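PDB 3E18: oxidoreductase from Listeria innocua, which is of uncharacterised function but binds NAD and is probably a dehydrogenase of the GFO/IDH/MocA oxidoreductase family. Local coordinates for residues 130-134 / 238-242; 193-197 / 346-350. One frame throughout, in Å; residues are numbered along the deposited sequence.

Overall arrangement
Both contacts involve the large mixed sheet, but at very different depths. Interaction 1 packs helix 129-140 on strand 239-243, a strand inside the sheet, and is wholly buried; interaction 2 adds the short strand 348-349, outermost in the sheet within this chain, alongside strand 193-201 and lies largely at the surface. Their centres are about 23 Å apart, and their nearest atoms about 14 Å. The chemistry follows the setting: side chains carry the helix-on-strand contact, with an indole, an aliphatic branch and a carboxylate fitted together, whereas main-chain hydrogen bonds carry the strand pairing. Interaction 1 reaches the second subunit through Y240 and K242, beside the contact, interaction 2 through its own S195, T347 and H349.

Interaction 1 (130-134 / 238-242); sequences DFLII and RWYVK
D130 and W239 form the one direct hydrogen bond between helix residues 130-134 and residues 238-242. The indole NE1 donates to D130 OD2 over 2.9 Å, with an N-H...O angle of 157°; the oxygen lies close to the ring plane and is approached on its anti side. D130 CG sits between its own backbone N and carbonyl carbon (chi1 59°), which carries the carboxylate across to the indole.

Charge adds a second hold on the same oxygen. R238 NE is 3.2 Å from D130 OD2 in a salt bridge, yet the oxygen stands well off the guanidinium plane and no N-H is aimed at it. Water 1 completes the link, donating to D130 OD2 and accepting from R238 NH2 at 2.8 Å. The other end of the guanidinium is committed to S151, which NH1 reaches on strand 146-154.

Apolar contacts fill the rest. I134 CG1 lies over one indole face in a CH-pi contact, 3.6 Å from the centroid of the five-membered ring of W239, while R238 NH1 covers the opposite face toward the rim. F131 CD1 meets W239 CZ2 at 4.0 Å, the indole carbon lying at the edge of the F131 ring, near its plane, and I134 CD1 extends to V241 CG1 at 4.2 Å. The indole is thus layered between an aliphatic branch and a guanidinium, with its NH tied down in plane.

A classic beta bulge sets R238 and W239 opposite the single residue I250 of strand 246-250. The short segments 130-134 and 239-242 run almost parallel, 4° apart, in the helix-on-sheet layer of a GFO/IDH/MocA C-terminal domain.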
ATOM      1  N   ASP A 130       0.077  10.208  18.628  1.00 26.69           N
ATOM      2  CA  ASP A 130       0.521   9.152  17.708  1.00 25.60           C
ATOM      3  C   ASP A 130       1.591   9.647  16.728  1.00 23.89           C
ATOM      4  O   ASP A 130       2.582   8.960  16.492  1.00 27.80           O
ATOM      5  CB  ASP A 130      -0.658   8.579  16.936  1.00 24.91           C
ATOM      6  CG  ASP A 130      -1.386   9.624  16.119  1.00 27.89           C
ATOM      7  OD1 ASP A 130      -1.907  10.601  16.701  1.00 30.86           O
ATOM      8  OD2 ASP A 130      -1.460   9.451  14.896  1.00 26.50           O
ATOM      9  N   PHE A 131       1.390  10.841  16.179  1.00 25.84           N
ATOM     10  CA  PHE A 131       2.357  11.418  15.247  1.00 20.01           C
ATOM     11  C   PHE A 131       3.669  11.764  15.951  1.00 24.43           C
ATOM     12  O   PHE A 131       4.751  11.587  15.390  1.00 28.11           O
ATOM     13  CB  PHE A 131       1.762  12.659  14.538  1.00 21.24           C
ATOM     14  CG  PHE A 131       2.798  13.487  13.829  1.00 26.47           C
ATOM     15  CD1 PHE A 131       3.474  12.967  12.726  1.00 24.26           C
ATOM     16  CD2 PHE A 131       3.116  14.760  14.278  1.00 21.61           C
ATOM     17  CE1 PHE A 131       4.482  13.706  12.070  1.00 26.03           C
ATOM     18  CE2 PHE A 131       4.128  15.522  13.618  1.00 24.27           C
ATOM     19  CZ  PHE A 131       4.797  14.984  12.517  1.00 25.97           C
ATOM     20  N   LEU A 132       3.575  12.270  17.181  1.00 25.98           N
ATOM     21  CA  LEU A 132       4.768  12.636  17.940  1.00 26.78           C
ATOM     22  C   LEU A 132       5.603  11.419  18.378  1.00 29.29           C
ATOM     23  O   LEU A 132       6.836  11.518  18.484  1.00 27.19           O
ATOM     24  CB  LEU A 132       4.420  13.559  19.116  1.00 26.46           C
ATOM     25  CG  LEU A 132       3.927  14.966  18.711  1.00 29.72           C
ATOM     26  CD1 LEU A 132       3.534  15.787  19.934  1.00 27.05           C
ATOM     27  CD2 LEU A 132       4.951  15.727  17.862  1.00 25.03           C
ATOM     28  N   ILE A 133       4.939  10.279  18.577  1.00 26.36           N
ATOM     29  CA  ILE A 133       5.640   8.975  18.718  1.00 24.14           C
ATOM     30  C   ILE A 133       6.477   8.656  17.470  1.00 26.05           C
ATOM     31  O   ILE A 133       7.651   8.316  17.590  1.00 28.32           O
ATOM     32  CB  ILE A 133       4.665   7.828  19.052  1.00 24.90           C
ATOM     33  CG1 ILE A 133       4.080   8.029  20.451  1.00 28.65           C
ATOM     34  CG2 ILE A 133       5.353   6.457  18.983  1.00 27.01           C
ATOM     35  CD1 ILE A 133       2.901   7.136  20.759  1.00 30.45           C
ATOM     36  N   ILE A 134       5.888   8.806  16.278  1.00 26.13           N
ATOM     37  CA  ILE A 134       6.626   8.593  15.021  1.00 23.39           C
ATOM     38  C   ILE A 134       7.790   9.585  14.866  1.00 21.47           C
ATOM     39  O   ILE A 134       8.890   9.227  14.399  1.00 26.13           O
ATOM     40  CB  ILE A 134       5.668   8.670  13.775  1.00 24.93           C
ATOM     41  CG1 ILE A 134       4.489   7.684  13.931  1.00 18.42           C
ATOM     42  CG2 ILE A 134       6.403   8.375  12.487  1.00 25.70           C
ATOM     43  CD1 ILE A 134       4.903   6.206  13.985  1.00 23.93           C
ATOM     44  N   ARG A 238      -3.106   2.797  11.998  1.00 23.19           N
ATOM     45  CA  ARG A 238      -2.879   4.230  11.862  1.00 22.87           C
ATOM     46  C   ARG A 238      -1.480   4.494  11.288  1.00 24.46           C
ATOM     47  O   ARG A 238      -1.341   5.295  10.370  1.00 24.24           O
ATOM     48  CB  ARG A 238      -3.095   4.922  13.216  1.00 24.46           C
ATOM     49  CG  ARG A 238      -2.800   6.415  13.262  1.00 26.19           C
ATOM     50  CD  ARG A 238      -3.764   7.277  12.463  1.00 26.22           C
ATOM     51  NE  ARG A 238      -3.265   8.645  12.391  1.00 24.25           N
ATOM     52  CZ  ARG A 238      -2.400   9.102  11.488  1.00 25.11           C
ATOM     53  NH1 ARG A 238      -1.939   8.329  10.511  1.00 26.93           N
ATOM     54  NH2 ARG A 238      -2.019  10.361  11.550  1.00 23.56           N
ATOM     55  N   TRP A 239      -0.465   3.804  11.807  1.00 23.30           N
ATOM     56  CA  TRP A 239       0.934   3.996  11.338  1.00 22.85           C
ATOM     57  C   TRP A 239       1.596   2.646  11.096  1.00 26.00           C
ATOM     58  O   TRP A 239       1.386   1.707  11.856  1.00 25.35           O
ATOM     59  CB  TRP A 239       1.735   4.758  12.388  1.00 19.47           C
ATOM     60  CG  TRP A 239       1.381   6.238  12.495  1.00 22.00           C
ATOM     61  CD1 TRP A 239       0.558   6.827  13.416  1.00 25.01           C
ATOM     62  CD2 TRP A 239       1.863   7.284  11.660  1.00 22.16           C
ATOM     63  NE1 TRP A 239       0.488   8.188  13.199  1.00 22.96           N
ATOM     64  CE2 TRP A 239       1.291   8.493  12.128  1.00 27.26           C
ATOM     65  CE3 TRP A 239       2.740   7.324  10.563  1.00 23.44           C
ATOM     66  CZ2 TRP A 239       1.557   9.727  11.530  1.00 26.91           C
ATOM     67  CZ3 TRP A 239       2.998   8.543   9.963  1.00 21.76           C
ATOM     68  CH2 TRP A 239       2.411   9.731  10.442  1.00 23.42           C
ATOM     69  N   TYR A 240       2.382   2.541  10.028  1.00 23.70           N
ATOM     70  CA  TYR A 240       3.194   1.364   9.794  1.00 21.88           C
ATOM     71  C   TYR A 240       4.462   1.916   9.179  1.00 21.11           C
ATOM     72  O   TYR A 240       4.426   2.511   8.106  1.00 20.93           O
ATOM     73  CB  TYR A 240       2.503   0.370   8.853  1.00 24.68           C
ATOM     74  CG  TYR A 240       3.338  -0.868   8.507  1.00 28.13           C
ATOM     75  CD1 TYR A 240       3.431  -1.956   9.389  1.00 29.35           C
ATOM     76  CD2 TYR A 240       4.031  -0.942   7.298  1.00 25.61           C
ATOM     77  CE1 TYR A 240       4.196  -3.090   9.066  1.00 27.89           C
ATOM     78  CE2 TYR A 240       4.793  -2.069   6.964  1.00 28.67           C
ATOM     79  CZ  TYR A 240       4.879  -3.131   7.853  1.00 24.03           C
ATOM     80  OH  TYR A 240       5.629  -4.237   7.508  1.00 21.68           O
ATOM     81  N   VAL A 241       5.570   1.763   9.886  1.00 23.07           N
ATOM     82  CA  VAL A 241       6.808   2.447   9.482  1.00 19.67           C
ATOM     83  C   VAL A 241       7.978   1.483   9.404  1.00 23.88           C
ATOM     84  O   VAL A 241       8.079   0.572  10.195  1.00 26.18           O
ATOM     85  CB  VAL A 241       7.134   3.663  10.419  1.00 26.00           C
ATOM     86  CG1 VAL A 241       6.085   4.794  10.253  1.00 25.80           C
ATOM     87  CG2 VAL A 241       7.217   3.241  11.899  1.00 26.09           C
ATOM     88  N   LYS A 242       8.886   1.706   8.454  1.00 22.24           N
ATOM     89  CA  LYS A 242       9.968   0.777   8.217  1.00 25.97           C
ATOM     90  C   LYS A 242      11.273   1.529   8.222  1.00 27.10           C
ATOM     91  O   LYS A 242      11.359   2.613   7.654  1.00 21.12           O
ATOM     92  CB  LYS A 242       9.812   0.104   6.844  1.00 28.59           C
ATOM     93  CG  LYS A 242       8.618  -0.846   6.723  1.00 24.16           C
ATOM     94  CD  LYS A 242       8.567  -1.491   5.326  1.00 24.41           C
ATOM     95  CE  LYS A 242       9.594  -2.613   5.196  1.00 26.07           C
ATOM     96  NZ  LYS A 242       9.812  -2.926   3.752  1.00 38.02           N
TER
HETATM   97  O   HOH W   1      -2.489  11.966  13.831  1.00 27.74           O

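Interaction 2 (193-197 / 346-350); sequences VKSVS and RTVHS
V196 O accepts the shortest bond between residues 193-197 and 346-350: V348 N donates to it over 2.8 Å, at an N-H...O angle of 161°. The same oxygen is flanked by T347, whose CA makes a C-H...O contact at 3.4 Å and whose methyl CG2 comes within 3.6 Å. T347 CG2 stands anti to its backbone N (chi1 -56° for OG1), a setting that lays the methyl against the V196 carbonyl.

The return bond, V196 N to V348 O at 3.0 Å, makes these valines an antiparallel hydrogen-bonded pair. S195 CA approaches V348 O as well, at 3.2 Å, so each valine oxygen receives an N-H and a C-H together. S195 and H349 form the adjoining non-hydrogen-bonded pair. One step on, S350 N reaches K194 O over 2.9 Å from 37° above the carbonyl plane, a less regular bond at the last modelled residue.

Side chains divide between the two faces of the sheet. V196 and V348 turn to the face packed by helix 325-344, where L334 and I338 meet the first and A337 the second. On the other face S195 CB rests 3.8 Å from H349 CD2, touching the imidazole obliquely. Here the second subunit takes over: its N345 accepts from H349 NE2 through O and hydrogen-bonds to S195 OG through ND2, while T347 OG1 hydrogen-bonds to T347 OG1 of the second subunit.

Toward strand 211-218 the chain is irregular, K194 and S195 sharing T217 as their partner in a classic beta bulge. Main-chain bonds therefore set the register of the C-terminal edge strand, leaving T347 and H349, with S195 of the neighbouring strand, to hydrogen-bond to the second subunit and V348 to pack against the helix.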
ATOM      1  N   VAL A 193       9.565  16.793  -2.247  1.00 35.99           N
ATOM      2  CA  VAL A 193       8.836  15.735  -2.947  1.00 33.62           C
ATOM      3  C   VAL A 193       9.370  15.618  -4.375  1.00 33.43           C
ATOM      4  O   VAL A 193       9.481  16.619  -5.076  1.00 38.76           O
ATOM      5  CB  VAL A 193       7.313  16.001  -2.951  1.00 32.12           C
ATOM      6  CG1 VAL A 193       6.575  14.992  -3.824  1.00 29.32           C
ATOM      7  CG2 VAL A 193       6.774  15.955  -1.538  1.00 26.60           C
ATOM      8  N   LYS A 194       9.725  14.395  -4.766  1.00 30.96           N
ATOM      9  CA  LYS A 194      10.184  14.071  -6.108  1.00 32.02           C
ATOM     10  C   LYS A 194       9.020  13.630  -6.996  1.00 32.86           C
ATOM     11  O   LYS A 194       8.910  14.073  -8.139  1.00 30.57           O
ATOM     12  CB  LYS A 194      11.244  12.970  -6.051  1.00 35.82           C
ATOM     13  CG  LYS A 194      12.036  12.807  -7.344  1.00 44.53           C
ATOM     14  CD  LYS A 194      12.440  11.359  -7.590  1.00 52.49           C
ATOM     15  CE  LYS A 194      13.822  11.047  -7.054  1.00 62.84           C
ATOM     16  NZ  LYS A 194      14.893  11.657  -7.896  1.00 65.22           N
ATOM     17  N   SER A 195       8.146  12.761  -6.481  1.00 30.71           N
ATOM     18  CA  SER A 195       7.039  12.262  -7.294  1.00 26.40           C
ATOM     19  C   SER A 195       5.821  11.874  -6.469  1.00 29.19           C
ATOM     20  O   SER A 195       5.936  11.595  -5.277  1.00 22.16           O
ATOM     21  CB  SER A 195       7.502  11.068  -8.136  1.00 32.02           C
ATOM     22  OG  SER A 195       7.808   9.939  -7.324  1.00 34.81           O
ATOM     23  N   VAL A 196       4.658  11.861  -7.121  1.00 24.34           N
ATOM     24  CA  VAL A 196       3.369  11.531  -6.480  1.00 22.35           C
ATOM     25  C   VAL A 196       2.513  10.761  -7.476  1.00 27.96           C
ATOM     26  O   VAL A 196       2.346  11.205  -8.617  1.00 24.95           O
ATOM     27  CB  VAL A 196       2.543  12.813  -6.151  1.00 24.48           C
ATOM     28  CG1 VAL A 196       1.355  12.485  -5.254  1.00 32.11           C
ATOM     29  CG2 VAL A 196       3.392  13.884  -5.541  1.00 35.32           C
ATOM     30  N   SER A 197       1.941   9.634  -7.052  1.00 25.35           N
ATOM     31  CA  SER A 197       0.888   8.997  -7.823  1.00 19.35           C
ATOM     32  C   SER A 197      -0.270   8.927  -6.837  1.00 21.50           C
ATOM     33  O   SER A 197      -0.043   8.927  -5.641  1.00 21.91           O
ATOM     34  CB  SER A 197       1.310   7.596  -8.258  1.00 21.31           C
ATOM     35  OG  SER A 197       1.506   6.722  -7.162  1.00 30.67           O
ATOM     36  N   ARG A 346      -1.534   9.436 -13.895  1.00 25.13           N
ATOM     37  CA  ARG A 346      -0.119   9.488 -14.156  1.00 25.63           C
ATOM     38  C   ARG A 346       0.619   9.748 -12.853  1.00 27.56           C
ATOM     39  O   ARG A 346      -0.003  10.023 -11.823  1.00 26.22           O
ATOM     40  CB  ARG A 346       0.184  10.598 -15.152  1.00 26.48           C
ATOM     41  CG  ARG A 346      -0.135  10.242 -16.607  1.00 33.56           C
ATOM     42  CD  ARG A 346       0.680  11.123 -17.546  1.00 33.09           C
ATOM     43  NE  ARG A 346       0.570  10.727 -18.951  1.00 33.31           N
ATOM     44  CZ  ARG A 346       1.378   9.859 -19.560  1.00 44.12           C
ATOM     45  NH1 ARG A 346       2.356   9.257 -18.891  1.00 39.02           N
ATOM     46  NH2 ARG A 346       1.204   9.588 -20.848  1.00 38.29           N
ATOM     47  N   THR A 347       1.939   9.610 -12.906  1.00 26.81           N
ATOM     48  CA  THR A 347       2.802   9.937 -11.786  1.00 28.31           C
ATOM     49  C   THR A 347       3.371  11.325 -12.055  1.00 30.75           C
ATOM     50  O   THR A 347       4.032  11.558 -13.070  1.00 35.18           O
ATOM     51  CB  THR A 347       3.947   8.914 -11.607  1.00 24.18           C
ATOM     52  OG1 THR A 347       3.395   7.605 -11.465  1.00 28.39           O
ATOM     53  CG2 THR A 347       4.768   9.241 -10.351  1.00 22.80           C
ATOM     54  N   VAL A 348       3.107  12.235 -11.132  1.00 27.80           N
ATOM     55  CA  VAL A 348       3.463  13.641 -11.281  1.00 31.32           C
ATOM     56  C   VAL A 348       4.846  13.859 -10.692  1.00 30.92           C
ATOM     57  O   VAL A 348       5.090  13.487  -9.562  1.00 33.27           O
ATOM     58  CB  VAL A 348       2.395  14.516 -10.580  1.00 31.87           C
ATOM     59  CG1 VAL A 348       2.871  15.953 -10.367  1.00 34.27           C
ATOM     60  CG2 VAL A 348       1.112  14.497 -11.388  1.00 29.91           C
ATOM     61  N   HIS A 349       5.754  14.447 -11.468  1.00 30.27           N
ATOM     62  CA  HIS A 349       7.105  14.739 -10.995  1.00 28.85           C
ATOM     63  C   HIS A 349       7.318  16.221 -10.664  1.00 32.47           C
ATOM     64  O   HIS A 349       6.828  17.091 -11.382  1.00 34.11           O
ATOM     65  CB  HIS A 349       8.126  14.250 -12.017  1.00 31.40           C
ATOM     66  CG  HIS A 349       7.963  12.805 -12.360  1.00 34.75           C
ATOM     67  ND1 HIS A 349       7.217  12.374 -13.436  1.00 40.70           N
ATOM     68  CD2 HIS A 349       8.416  11.689 -11.745  1.00 33.71           C
ATOM     69  CE1 HIS A 349       7.233  11.053 -13.478  1.00 40.30           C
ATOM     70  NE2 HIS A 349       7.957  10.614 -12.466  1.00 35.67           N
ATOM     71  N   SER A 350       8.080  16.471  -9.591  1.00 38.29           N
ATOM     72  CA  SER A 350       8.128  17.756  -8.847  1.00 44.03           C
ATOM     73  C   SER A 350       6.792  18.041  -8.148  1.00 49.64           C
ATOM     74  O   SER A 350       6.732  18.770  -7.144  1.00 52.47           O
ATOM     75  CB  SER A 350       8.555  18.945  -9.724  1.00 43.58           C
ATOM     76  OG  SER A 350       9.728  18.628 -10.460  1.00 52.53           O
TER